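Local coordinates for protein Ser-thr phosphatase MSPP (Mycobacterium smegmatis, PDB 2V06) that probably removes phosphate from serine and threonine residues of proteins, as a metal-dependent phosphatase of the PP2C family that binds magnesium or manganese, at residues Pro16-Asn21 with Gly222-Thr227; Arg117-His122 with Gly172-Pro177; Gln72-Val77 with Pro164-Asp169; Tyr32-Gly37 with Leu181-Asp186; Val5-Thr10 with Pro204-Ala209. One frame throughout, in Å; residues are numbered along the deposited sequence.

Contact 1: residues Pro16-Asn21 with Gly222-Thr227; sequences PVRENN and GSDNTT. With MG (magnesium ion), chain B.
Arg18 lays its guanidinium flat over the carboxylate of Asp224. The two planes are 11° apart, and Asp224 OD1 sits 3.1 Å above the centre of the guanidinium plane of Arg18. The oxygen is too far out of that plane for any N-H to aim at it, so the salt bridge, Arg18 NH2 to Asp224 OD1 at 3.3 Å, is purely electrostatic. The directed bond is made at the edge: Arg18 NE donates to Ser223 O at 2.9 Å, in the carbonyl plane and on a lone pair. A bend at chi2 (-53°) turns the arginine chain back across Ser223 O and lets both interactions form together. Val17 CG2 and Pro16 CD pack against Gly222 O, which also receives a hydrogen bond from a water held by Arg18 N.

The Asn225 amide ties both ends of the loop together. Its ND2 donates to Asn20 O (3.0 Å) and to Gln14 O, while its OD1 accepts from Gln22 N and from a water weakly held by Arg18 NH1; the buried amide is thus fixed in rotation. Asn21 OD1 lies 3.4 Å from Asn225 CG, but accepts from Asp23 N.

Asp224 OD2 binds a magnesium ion at 2.1 Å, and OD1 accepts from a metal-bound water. Arg18 therefore belongs to the second shell: its charge would probably offset part of the negative charge gathered at the metal, with OD1 on the arginine side and OD2 on the metal.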
# COMPACT_ATOMS: atom_id res chain seq x y z
N PRO A 16 1.05 -19.56 -0.96
CA PRO A 16 1.45 -20.92 -0.56
C PRO A 16 2.76 -21.07 0.23
O PRO A 16 3.06 -22.22 0.57
CB PRO A 16 1.64 -21.62 -1.92
CG PRO A 16 1.98 -20.52 -2.87
CD PRO A 16 1.27 -19.27 -2.40
N VAL A 17 3.51 -20.02 0.54
CA VAL A 17 4.84 -20.13 1.13
C VAL A 17 4.85 -19.61 2.56
O VAL A 17 5.31 -20.29 3.48
CB VAL A 17 5.91 -19.43 0.29
CG1 VAL A 17 7.26 -19.49 0.98
CG2 VAL A 17 5.94 -20.15 -1.08
N ARG A 18 4.36 -18.40 2.78
CA ARG A 18 4.37 -17.79 4.09
C ARG A 18 3.47 -18.50 5.08
O ARG A 18 2.40 -18.97 4.72
CB ARG A 18 3.97 -16.32 3.99
CG ARG A 18 4.84 -15.42 3.14
CD ARG A 18 6.33 -15.49 3.52
NE ARG A 18 7.10 -14.53 2.73
CZ ARG A 18 7.48 -13.32 3.06
NH1 ARG A 18 7.14 -12.79 4.20
NH2 ARG A 18 8.21 -12.56 2.21
N GLU A 19 3.93 -18.57 6.33
CA GLU A 19 3.16 -19.23 7.37
C GLU A 19 2.04 -18.37 7.96
O GLU A 19 1.15 -18.91 8.61
CB GLU A 19 4.16 -19.64 8.47
CG GLU A 19 5.20 -20.66 7.98
CD GLU A 19 6.05 -21.32 9.02
OE1 GLU A 19 6.72 -20.60 9.81
OE2 GLU A 19 6.08 -22.57 9.09
N ASN A 20 2.09 -17.07 7.72
CA ASN A 20 1.09 -16.16 8.18
C ASN A 20 0.79 -15.17 7.04
O ASN A 20 1.66 -14.92 6.20
CB ASN A 20 1.51 -15.31 9.41
CG ASN A 20 1.58 -16.21 10.64
OD1 ASN A 20 2.64 -16.74 10.95
ND2 ASN A 20 0.43 -16.37 11.31
N ASN A 21 -0.40 -14.57 7.07
CA ASN A 21 -0.69 -13.44 6.22
C ASN A 21 -0.56 -12.21 7.14
O ASN A 21 -1.44 -11.93 7.96
CB ASN A 21 -2.10 -13.48 5.61
CG ASN A 21 -2.22 -12.38 4.61
OD1 ASN A 21 -1.38 -11.51 4.47
ND2 ASN A 21 -3.35 -12.39 3.88
N GLY A 222 4.08 -17.18 -5.48
CA GLY A 222 3.46 -16.76 -4.24
C GLY A 222 4.41 -16.71 -3.05
O GLY A 222 4.09 -17.06 -1.92
N SER A 223 5.63 -16.22 -3.27
CA SER A 223 6.66 -16.19 -2.24
C SER A 223 6.31 -15.30 -1.06
O SER A 223 6.82 -15.54 0.03
CB SER A 223 8.04 -15.74 -2.76
OG SER A 223 7.93 -14.45 -3.37
N ASP A 224 5.47 -14.31 -1.24
CA ASP A 224 5.02 -13.42 -0.18
C ASP A 224 3.48 -13.37 -0.17
O ASP A 224 2.82 -13.80 -1.08
CB ASP A 224 5.62 -12.01 -0.35
CG ASP A 224 5.54 -11.06 0.84
OD1 ASP A 224 5.14 -11.49 1.96
OD2 ASP A 224 5.97 -9.90 0.64
N ASN A 225 2.97 -12.81 0.93
CA ASN A 225 1.57 -12.36 0.97
C ASN A 225 1.39 -11.30 -0.14
O ASN A 225 2.28 -10.45 -0.33
CB ASN A 225 1.24 -11.72 2.28
CG ASN A 225 1.66 -12.53 3.50
OD1 ASN A 225 2.07 -11.95 4.52
ND2 ASN A 225 1.53 -13.85 3.44
N THR A 226 0.22 -11.30 -0.77
CA THR A 226 -0.12 -10.29 -1.79
C THR A 226 -1.46 -9.70 -1.40
O THR A 226 -2.42 -10.43 -1.19
CB THR A 226 -0.20 -10.90 -3.20
OG1 THR A 226 1.09 -11.38 -3.57
CG2 THR A 226 -0.65 -9.82 -4.19
N THR A 227 -1.51 -8.37 -1.36
CA THR A 227 -2.72 -7.66 -1.02
C THR A 227 -2.86 -6.48 -1.99
O THR A 227 -1.86 -5.81 -2.28
CB THR A 227 -2.66 -7.13 0.39
OG1 THR A 227 -2.51 -8.28 1.25
CG2 THR A 227 -3.87 -6.39 0.77
MG MG B . 5.51 -8.15 1.72
O HOH W 1 4.41 -12.96 5.70
O HOH W 2 3.10 -17.08 0.61
O HOH W 3 5.60 -9.45 3.50
O HOH W 4 3.48 -8.66 1.43
O HOH W 5 7.47 -7.64 2.22

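Contact 2: residues Arg117-His122 with Gly172-Pro177; sequences RIRDGH and GIDCGP
Arg117 reaches over the backbone of Asp174 with the end of its side chain, and its NH1 donates to Asp174 O at 2.8 Å, with the oxygen near the guanidinium plane and an N-H...O angle of 157°. Its guanidinium also stacks on that of Arg119, two residues on along the same strand, with Arg117 CZ 3.6 Å above the centre of the Arg119 guanidinium plane. Both chains run straight out from the strand and bend at chi3, in opposite senses (72° in Arg117, -77° in Arg119), which brings the flat ends face to face as they reach the loop 172-177. Arg119 approaches one residue further on, its NH2 edge lying 3.5 Å from Cys175 CA.

The carboxylate of Asp174 stands beyond salt-bridge distance of both arginines. A water bridges part of the gap, donating to Asp174 OD1 at 2.5 Å and weakly accepting from Arg119 NH2. The stacked cations have firmer partners nearby: Arg119 NH2 pairs with Asp179 and Arg117 NH2 with Glu124, which would offset their mutual repulsion.

Strand 115-119 turns into strand 122-125 through a type I' beta turn, Arg119 to His122, and lies between that edge strand and strand 180-184. The two arginines fasten it to the connection that leaves strand 169-172 of the other sheet and leads into strand 180-184.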
# COMPACT_ATOMS: atom_id res chain seq x y z
N ARG A 117 -0.81 4.25 -10.56
CA ARG A 117 -1.90 4.76 -11.37
C ARG A 117 -1.95 4.00 -12.69
O ARG A 117 -0.90 3.82 -13.30
CB ARG A 117 -1.74 6.26 -11.64
CG ARG A 117 -2.92 6.86 -12.41
CD ARG A 117 -2.59 8.32 -12.70
NE ARG A 117 -1.54 8.37 -13.73
CZ ARG A 117 -0.72 9.41 -13.90
NH1 ARG A 117 -0.77 10.50 -13.15
NH2 ARG A 117 0.15 9.25 -14.89
N ILE A 118 -3.12 3.64 -13.11
CA ILE A 118 -3.38 2.99 -14.39
C ILE A 118 -4.19 3.96 -15.20
O ILE A 118 -5.32 4.34 -14.86
CB ILE A 118 -4.10 1.67 -14.12
CG1 ILE A 118 -3.25 0.80 -13.16
CG2 ILE A 118 -4.50 0.98 -15.39
CD1 ILE A 118 -4.01 -0.15 -12.29
N ARG A 119 -3.59 4.44 -16.30
CA ARG A 119 -4.12 5.47 -17.17
C ARG A 119 -3.76 5.09 -18.59
O ARG A 119 -2.59 4.82 -18.87
CB ARG A 119 -3.52 6.81 -16.79
CG ARG A 119 -3.95 7.91 -17.75
CD ARG A 119 -3.29 9.21 -17.31
NE ARG A 119 -3.95 9.78 -16.15
CZ ARG A 119 -3.61 10.93 -15.61
NH1 ARG A 119 -2.59 11.67 -16.07
NH2 ARG A 119 -4.33 11.34 -14.55
N ASP A 120 -4.72 5.04 -19.48
CA ASP A 120 -4.53 4.79 -20.90
C ASP A 120 -3.73 3.52 -21.09
O ASP A 120 -2.89 3.48 -21.99
CB ASP A 120 -3.80 5.97 -21.57
CG ASP A 120 -4.65 7.21 -21.40
OD1 ASP A 120 -5.87 7.06 -21.18
OD2 ASP A 120 -4.08 8.33 -21.51
N GLY A 121 -3.97 2.50 -20.29
CA GLY A 121 -3.37 1.17 -20.46
C GLY A 121 -1.99 1.07 -19.85
O GLY A 121 -1.37 -0.00 -19.94
N HIS A 122 -1.47 2.15 -19.26
CA HIS A 122 -0.16 2.08 -18.62
C HIS A 122 -0.30 2.08 -17.10
O HIS A 122 -1.20 2.74 -16.57
CB HIS A 122 0.73 3.30 -18.91
CG HIS A 122 1.20 3.46 -20.28
ND1 HIS A 122 2.43 3.02 -20.67
CD2 HIS A 122 0.59 3.98 -21.34
CE1 HIS A 122 2.60 3.28 -21.96
NE2 HIS A 122 1.49 3.86 -22.39
N GLY A 172 -0.10 14.96 -3.12
CA GLY A 172 -1.31 14.81 -3.88
C GLY A 172 -1.08 13.80 -5.00
O GLY A 172 0.07 13.64 -5.48
N ILE A 173 -2.16 13.19 -5.40
CA ILE A 173 -2.22 12.17 -6.49
C ILE A 173 -2.76 12.89 -7.71
O ILE A 173 -3.87 13.45 -7.66
CB ILE A 173 -3.08 10.96 -6.11
CG1 ILE A 173 -2.66 10.34 -4.79
CG2 ILE A 173 -2.96 9.89 -7.19
CD1 ILE A 173 -3.68 9.35 -4.30
N ASP A 174 -2.00 12.83 -8.82
CA ASP A 174 -2.42 13.42 -10.07
C ASP A 174 -3.25 12.34 -10.77
O ASP A 174 -2.71 11.38 -11.33
CB ASP A 174 -1.19 13.85 -10.87
CG ASP A 174 -1.57 14.41 -12.23
OD1 ASP A 174 -2.77 14.64 -12.52
OD2 ASP A 174 -0.68 14.60 -13.06
N CYS A 175 -4.55 12.56 -10.68
CA CYS A 175 -5.44 11.53 -11.23
C CYS A 175 -6.75 12.23 -11.53
O CYS A 175 -6.90 13.38 -11.14
CB CYS A 175 -5.57 10.37 -10.24
SG CYS A 175 -6.29 10.89 -8.68
N GLY A 176 -7.61 11.53 -12.24
CA GLY A 176 -8.85 12.08 -12.74
C GLY A 176 -9.76 11.01 -13.33
O GLY A 176 -9.50 9.83 -13.27
N PRO A 177 -10.89 11.43 -13.89
CA PRO A 177 -11.89 10.51 -14.42
C PRO A 177 -11.29 9.50 -15.40
O PRO A 177 -10.48 9.76 -16.30
CB PRO A 177 -12.91 11.45 -15.06
CG PRO A 177 -12.80 12.69 -14.24
CD PRO A 177 -11.34 12.88 -14.02
O HOH W 6 -4.43 14.75 -14.38

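Contact 3: residues Gln72-Val77 with Pro164-Asp169; sequences QANLRV and PHIGPD
One face of the Asn74 amide is covered by Ile166, whose CG1, CG2 and CD1 all lie on that side; the oxygen comes closest, Asn74 OD1 to Ile166 CG2 at 3.3 Å. At the ND2 edge, near the amide plane, stands the backbone of Pro164, with Asn74 ND2 3.5 Å from Pro164 O. Neither polar atom makes a hydrogen bond to the segment 164-169. They are satisfied just before it, where OD1 accepts from Gly161 N and ND2 donates to Gly163 O. This pair of bonds fixes which way round the buried amide sits and leaves one face to the isoleucine.

With CG anti to the backbone N (chi1 179°), Asn74 extends from the helix toward the loop. Ile166 comes the other way, so the two run antiparallel, side against side, and Ile166 CD1 lies 3.6 Å from Asn74 CB. The branch CG1 of Ile166 stands between its own backbone N and carbonyl carbon (chi1 51°), a crowded position that lays CG1 and CD1 along the asparagine.

Leu75 contributes at the outer margin, bringing CD2 to 3.4 Å from Pro164 O.

Helix 63-81 thereby holds the long loop before strand 169-172, the last strand of its sheet. Gln71, one turn back from Leu75, donates to Ile166 O. On the loop's other side, Ile166 and Pro168 rest on strand 106-110, while the neighbouring helix 42-59 packs on Arg76 and Val77.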
# COMPACT_ATOMS: atom_id res chain seq x y z
N GLN A 72 -0.93 8.63 14.95
CA GLN A 72 -1.62 7.84 15.97
C GLN A 72 -1.35 6.35 15.76
O GLN A 72 -1.12 5.58 16.71
CB GLN A 72 -3.11 8.16 15.97
CG GLN A 72 -3.70 9.52 16.26
CD GLN A 72 -5.21 9.55 15.96
OE1 GLN A 72 -5.75 10.34 15.16
NE2 GLN A 72 -5.87 8.63 16.65
N ALA A 73 -1.46 5.88 14.52
CA ALA A 73 -1.25 4.48 14.20
C ALA A 73 0.17 4.08 14.58
O ALA A 73 0.41 3.03 15.20
CB ALA A 73 -1.53 4.22 12.74
N ASN A 74 1.14 4.93 14.24
CA ASN A 74 2.52 4.66 14.58
C ASN A 74 2.69 4.50 16.09
O ASN A 74 3.31 3.56 16.54
CB ASN A 74 3.41 5.77 14.07
CG ASN A 74 4.85 5.50 14.44
OD1 ASN A 74 5.44 4.54 13.97
ND2 ASN A 74 5.38 6.30 15.35
N LEU A 75 2.12 5.46 16.84
CA LEU A 75 2.33 5.41 18.28
C LEU A 75 1.64 4.23 18.92
O LEU A 75 2.21 3.61 19.82
CB LEU A 75 1.80 6.70 18.92
CG LEU A 75 2.72 7.89 18.64
CD1 LEU A 75 2.11 9.13 19.33
CD2 LEU A 75 4.16 7.74 19.09
N ARG A 76 0.44 3.90 18.44
CA ARG A 76 -0.30 2.77 18.99
C ARG A 76 0.46 1.46 18.76
O ARG A 76 0.61 0.60 19.65
CB ARG A 76 -1.69 2.72 18.40
CG ARG A 76 -2.52 1.54 18.85
CD ARG A 76 -2.86 1.55 20.32
NE ARG A 76 -3.63 0.30 20.57
CZ ARG A 76 -3.81 -0.20 21.78
NH1 ARG A 76 -3.30 0.42 22.84
NH2 ARG A 76 -4.50 -1.32 21.96
N VAL A 77 0.96 1.28 17.55
CA VAL A 77 1.70 0.04 17.27
C VAL A 77 2.98 0.01 18.08
O VAL A 77 3.32 -1.01 18.62
CB VAL A 77 1.97 -0.12 15.77
CG1 VAL A 77 2.86 -1.31 15.52
CG2 VAL A 77 0.72 -0.23 14.96
N PRO A 164 8.99 6.04 18.18
CA PRO A 164 7.96 7.05 18.42
C PRO A 164 7.85 8.10 17.33
O PRO A 164 6.85 8.83 17.27
CB PRO A 164 8.42 7.67 19.76
CG PRO A 164 9.90 7.48 19.74
CD PRO A 164 10.14 6.15 19.09
N HIS A 165 8.82 8.22 16.43
CA HIS A 165 8.75 9.27 15.41
C HIS A 165 8.69 8.67 14.01
O HIS A 165 9.52 7.80 13.71
CB HIS A 165 9.96 10.18 15.47
CG HIS A 165 10.13 11.10 14.28
ND1 HIS A 165 9.38 12.24 14.06
CD2 HIS A 165 10.98 11.05 13.23
CE1 HIS A 165 9.75 12.84 12.94
NE2 HIS A 165 10.73 12.13 12.42
N ILE A 166 7.80 9.14 13.19
CA ILE A 166 7.81 8.77 11.79
C ILE A 166 7.55 10.00 10.92
O ILE A 166 6.77 10.90 11.31
CB ILE A 166 6.77 7.74 11.34
CG1 ILE A 166 5.36 8.11 11.77
CG2 ILE A 166 7.13 6.36 11.77
CD1 ILE A 166 4.21 7.54 11.01
N GLY A 167 8.17 9.97 9.74
CA GLY A 167 8.03 10.97 8.71
C GLY A 167 7.56 10.32 7.39
O GLY A 167 8.36 10.00 6.50
N PRO A 168 6.26 10.12 7.25
CA PRO A 168 5.78 9.52 5.99
C PRO A 168 5.92 10.52 4.86
O PRO A 168 5.98 11.70 5.08
CB PRO A 168 4.30 9.31 6.28
CG PRO A 168 3.93 10.35 7.28
CD PRO A 168 5.15 10.46 8.18
N ASP A 169 5.95 9.99 3.65
CA ASP A 169 5.79 10.85 2.48
C ASP A 169 4.32 11.21 2.37
O ASP A 169 3.46 10.38 2.67
CB ASP A 169 6.26 10.11 1.25
CG ASP A 169 7.76 9.93 1.16
OD1 ASP A 169 8.51 10.54 1.93
OD2 ASP A 169 8.19 9.19 0.22

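Contact 4: residues Tyr32-Gly37 with Leu181-Asp186; sequences YAVADG and LLISSD. With MG (magnesium ion), chain B; MG (magnesium ion), chain C.
Val34 and Ile183 meet flank to flank between the two sheets, Val34 CG2 lying 3.6 Å from Ile183 CG2. The strands carrying them run in nearly the same direction, 24° apart with axes 6.8 Å from each other at closest, yet belong to different sheets, and no hydrogen bond joins them. Ile183 reaches back with CD1, 3.9 Å from Tyr32 CB. Val34 places CG1, anti to its own nitrogen (chi1 172°), beside the backbone of Ser185. This is the core of the PP2C beta-sandwich.

At the carboxyl ends of the strands Asp36 takes over. Its carboxylate straddles two magnesium ions, OD2 binding one at 2.1 Å and OD1 the other at 2.0 Å; Gly37 O joins OD1 on the second ion. Asp186 OD1 binds the first ion at 2.0 Å, its carboxylate plane turned 50° from that of Asp36. The approach of Asp36 OD2 to Asp186 OD1, 2.7 Å, is that of two ligands of one metal, completed by Asp224 and three waters. Another water lies between them, accepting from Asp186 N and 2.8 Å from Asp36 OD2, to which it may donate. Asp186 OD2 has Arg153 as a salt-bridge partner.

A water coordinated to both ions bridges them; in PP2C phosphatases such a water is thought to be the nucleophile, consistent with Asp36 and Asp186 assembling the catalytic metal centre here.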
# COMPACT_ATOMS: atom_id res chain seq x y z
N TYR A 32 -8.56 4.36 1.66
CA TYR A 32 -8.11 3.06 1.20
C TYR A 32 -6.69 2.87 1.65
O TYR A 32 -5.90 3.83 1.62
CB TYR A 32 -8.15 2.93 -0.34
CG TYR A 32 -9.58 3.13 -0.81
CD1 TYR A 32 -10.39 2.02 -0.89
CD2 TYR A 32 -10.07 4.40 -1.12
CE1 TYR A 32 -11.68 2.17 -1.31
CE2 TYR A 32 -11.41 4.54 -1.52
CZ TYR A 32 -12.19 3.41 -1.59
OH TYR A 32 -13.49 3.56 -2.01
N ALA A 33 -6.31 1.68 2.09
CA ALA A 33 -4.97 1.50 2.57
C ALA A 33 -4.54 0.02 2.50
O ALA A 33 -5.37 -0.87 2.54
CB ALA A 33 -4.81 1.97 4.00
N VAL A 34 -3.23 -0.14 2.42
CA VAL A 34 -2.55 -1.43 2.56
C VAL A 34 -1.46 -1.28 3.62
O VAL A 34 -0.77 -0.25 3.63
CB VAL A 34 -1.94 -1.92 1.24
CG1 VAL A 34 -1.09 -3.14 1.49
CG2 VAL A 34 -3.03 -2.24 0.24
N ALA A 35 -1.34 -2.29 4.46
CA ALA A 35 -0.29 -2.34 5.47
C ALA A 35 0.39 -3.73 5.37
O ALA A 35 -0.33 -4.73 5.51
CB ALA A 35 -0.80 -2.08 6.86
N ASP A 36 1.67 -3.76 5.14
CA ASP A 36 2.43 -5.00 5.08
C ASP A 36 3.24 -5.13 6.35
O ASP A 36 4.26 -4.46 6.54
CB ASP A 36 3.33 -4.97 3.81
CG ASP A 36 4.16 -6.23 3.65
OD1 ASP A 36 4.25 -6.99 4.63
OD2 ASP A 36 4.75 -6.42 2.55
N GLY A 37 2.79 -6.01 7.23
CA GLY A 37 3.47 -6.26 8.48
C GLY A 37 4.67 -7.16 8.28
O GLY A 37 4.76 -7.96 7.37
N LEU A 181 -6.57 3.51 -9.60
CA LEU A 181 -5.47 3.41 -8.68
C LEU A 181 -5.39 1.99 -8.16
O LEU A 181 -6.37 1.30 -7.98
CB LEU A 181 -5.63 4.34 -7.49
CG LEU A 181 -5.83 5.82 -7.79
CD1 LEU A 181 -6.00 6.62 -6.52
CD2 LEU A 181 -4.66 6.33 -8.64
N LEU A 182 -4.13 1.57 -7.94
CA LEU A 182 -3.86 0.26 -7.34
C LEU A 182 -2.92 0.51 -6.16
O LEU A 182 -1.84 1.07 -6.37
CB LEU A 182 -3.19 -0.68 -8.35
CG LEU A 182 -2.58 -1.96 -7.79
CD1 LEU A 182 -3.63 -2.87 -7.17
CD2 LEU A 182 -1.79 -2.73 -8.88
N ILE A 183 -3.30 0.07 -4.99
CA ILE A 183 -2.39 0.01 -3.84
C ILE A 183 -2.05 -1.46 -3.66
O ILE A 183 -2.96 -2.31 -3.66
CB ILE A 183 -2.97 0.55 -2.53
CG1 ILE A 183 -3.76 1.87 -2.72
CG2 ILE A 183 -1.88 0.71 -1.50
CD1 ILE A 183 -4.49 2.28 -1.48
N SER A 184 -0.78 -1.79 -3.53
CA SER A 184 -0.47 -3.20 -3.32
C SER A 184 0.67 -3.34 -2.31
O SER A 184 1.49 -2.50 -2.14
CB SER A 184 -0.05 -3.87 -4.61
OG SER A 184 1.28 -3.60 -5.01
N SER A 185 0.68 -4.50 -1.67
CA SER A 185 1.89 -4.89 -0.99
C SER A 185 2.94 -5.30 -2.02
O SER A 185 2.62 -5.59 -3.19
CB SER A 185 1.66 -5.99 0.05
OG SER A 185 1.23 -7.17 -0.56
N ASP A 186 4.19 -5.39 -1.59
CA ASP A 186 5.28 -5.85 -2.43
C ASP A 186 5.10 -7.25 -2.98
O ASP A 186 5.78 -7.63 -3.96
CB ASP A 186 6.60 -5.66 -1.69
CG ASP A 186 6.81 -6.61 -0.54
OD1 ASP A 186 5.82 -7.05 0.10
OD2 ASP A 186 8.00 -6.94 -0.27
MG MG B . 5.51 -8.15 1.72
MG MG C . 4.96 -8.70 5.42
O HOH W 7 4.85 -4.17 0.97
O HOH W 5 7.47 -7.64 2.22
O HOH W 4 3.48 -8.66 1.43
O HOH W 3 5.60 -9.45 3.50
O HOH W 8 3.03 -9.40 5.06
O HOH W 9 6.88 -7.93 5.48

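Contact 5: residues Val5-Thr10 with Pro204-Ala209; sequences VLSAAT and PDPQVA
Van der Waals contact is centred on Ala9, whose CB fits between the first residues of the helix: it lies 4.0 Å from Pro206 CB, 3.4 Å from Pro206 O and 3.5 Å from Gln207 NE2. The glutamine reaches it by folding, bent at chi2 (-75°), so that its amide turns back over the methyl group. Ser7, two residues earlier on the same side of the strand, brings its OG to 3.2 Å from Pro206 CG.

No direct hydrogen bond crosses the interface; water does the polar work. One water donates to Ala8 O (2.9 Å) and to Gln207 OE1 (3.0 Å). A second accepts from Thr10 N and from Gln207 NE2, so the two ends of a single amide are tied through water to backbone groups flanking Ala9.

The strand is the outermost of its sheet in the PP2C beta-sandwich, paired with strand 226-233, and helix 206-219 lies across the outer face of that sheet. Leu6 and Ser7 both oppose Asp232 in a classic beta bulge close to where Pro206 packs, and Pro206 also touches Val230 and Asp232 of the paired strand.

Capping is the remaining interaction. Asp205 holds the N-cap position and accepts from Gln207 N through OD1, 2.9 Å away, the nitrogen meeting the oxygen from above the carboxylate plane.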
# COMPACT_ATOMS: atom_id res chain seq x y z
N VAL A 5 -14.83 8.63 -6.34
CA VAL A 5 -14.64 7.21 -6.42
C VAL A 5 -15.93 6.57 -6.94
O VAL A 5 -17.02 6.82 -6.41
CB VAL A 5 -14.32 6.53 -5.08
CG1 VAL A 5 -14.14 5.04 -5.19
CG2 VAL A 5 -13.10 7.22 -4.50
N LEU A 6 -15.76 5.77 -7.96
CA LEU A 6 -16.87 5.01 -8.55
C LEU A 6 -17.06 3.71 -7.85
O LEU A 6 -18.16 3.34 -7.45
CB LEU A 6 -16.65 4.87 -10.06
CG LEU A 6 -16.56 6.24 -10.78
CD1 LEU A 6 -16.55 5.93 -12.29
CD2 LEU A 6 -17.66 7.20 -10.37
N SER A 7 -15.99 2.95 -7.70
CA SER A 7 -16.06 1.64 -7.11
C SER A 7 -14.65 1.24 -6.72
O SER A 7 -13.70 1.76 -7.23
CB SER A 7 -16.68 0.63 -8.05
OG SER A 7 -15.74 0.12 -8.98
N ALA A 8 -14.58 0.30 -5.81
CA ALA A 8 -13.29 -0.19 -5.36
C ALA A 8 -13.44 -1.66 -4.99
O ALA A 8 -14.54 -2.15 -4.70
CB ALA A 8 -12.79 0.56 -4.17
N ALA A 9 -12.30 -2.34 -4.99
CA ALA A 9 -12.32 -3.76 -4.56
C ALA A 9 -11.00 -4.03 -3.87
O ALA A 9 -10.00 -3.37 -4.10
CB ALA A 9 -12.43 -4.65 -5.77
N THR A 10 -10.99 -5.05 -3.01
CA THR A 10 -9.78 -5.41 -2.32
C THR A 10 -9.66 -6.94 -2.34
O THR A 10 -10.65 -7.68 -2.41
CB THR A 10 -9.75 -5.01 -0.86
OG1 THR A 10 -10.65 -5.79 -0.08
CG2 THR A 10 -10.15 -3.56 -0.66
N PRO A 204 -11.62 -4.92 -16.62
CA PRO A 204 -12.67 -3.89 -16.41
C PRO A 204 -13.39 -3.90 -15.09
O PRO A 204 -13.59 -2.83 -14.48
CB PRO A 204 -13.64 -4.25 -17.54
CG PRO A 204 -12.74 -4.79 -18.62
CD PRO A 204 -11.67 -5.54 -17.92
N ASP A 205 -13.78 -5.07 -14.57
CA ASP A 205 -14.47 -5.10 -13.27
C ASP A 205 -13.43 -5.12 -12.17
O ASP A 205 -12.59 -6.03 -12.11
CB ASP A 205 -15.33 -6.34 -13.25
CG ASP A 205 -16.11 -6.60 -12.00
OD1 ASP A 205 -15.79 -5.99 -10.95
OD2 ASP A 205 -17.02 -7.46 -12.03
N PRO A 206 -13.40 -4.14 -11.26
CA PRO A 206 -12.37 -4.15 -10.21
C PRO A 206 -12.38 -5.38 -9.33
O PRO A 206 -11.33 -5.79 -8.83
CB PRO A 206 -12.68 -2.90 -9.38
CG PRO A 206 -14.05 -2.45 -9.84
CD PRO A 206 -14.29 -2.98 -11.20
N GLN A 207 -13.54 -6.05 -9.19
CA GLN A 207 -13.57 -7.27 -8.40
C GLN A 207 -12.86 -8.41 -9.11
O GLN A 207 -12.26 -9.26 -8.48
CB GLN A 207 -15.02 -7.68 -8.07
CG GLN A 207 -15.74 -6.69 -7.20
CD GLN A 207 -15.43 -6.61 -5.74
OE1 GLN A 207 -16.05 -5.88 -4.94
NE2 GLN A 207 -14.47 -7.41 -5.32
N VAL A 208 -12.97 -8.42 -10.43
CA VAL A 208 -12.18 -9.37 -11.23
C VAL A 208 -10.69 -9.00 -11.18
O VAL A 208 -9.84 -9.87 -11.01
CB VAL A 208 -12.71 -9.39 -12.67
CG1 VAL A 208 -11.78 -10.24 -13.52
CG2 VAL A 208 -14.15 -9.90 -12.69
N ALA A 209 -10.37 -7.72 -11.27
CA ALA A 209 -9.00 -7.32 -11.22
C ALA A 209 -8.26 -7.80 -9.98
O ALA A 209 -7.18 -8.34 -10.07
CB ALA A 209 -8.90 -5.77 -11.28
O HOH W 10 -16.18 -3.41 -6.70
O HOH W 11 -13.65 -6.14 -2.62

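Contact 4 lies at the middle of the molecule, where the two five-stranded antiparallel sheets face each other, and contacts 1, 2, 3 and 5 have their centres about 14 to 17 Å from it. Contact 1 adjoins it at the metal end: both supply ligands to the same magnesium ion and meet through neighbouring strands 226-233 and 180-184. Contacts 2 and 5 touch it on other sides, through Leu181 and Leu182 and through Tyr32. Contact 3, about 30 Å from contact 5 between centres, ties down a helix and loop on the opposite side. Along the chain, contacts 1 and 5 span contact 4, which spans contacts 2 and 3; through contacts 1 and 4 the metal centre draws on widely separated sequence.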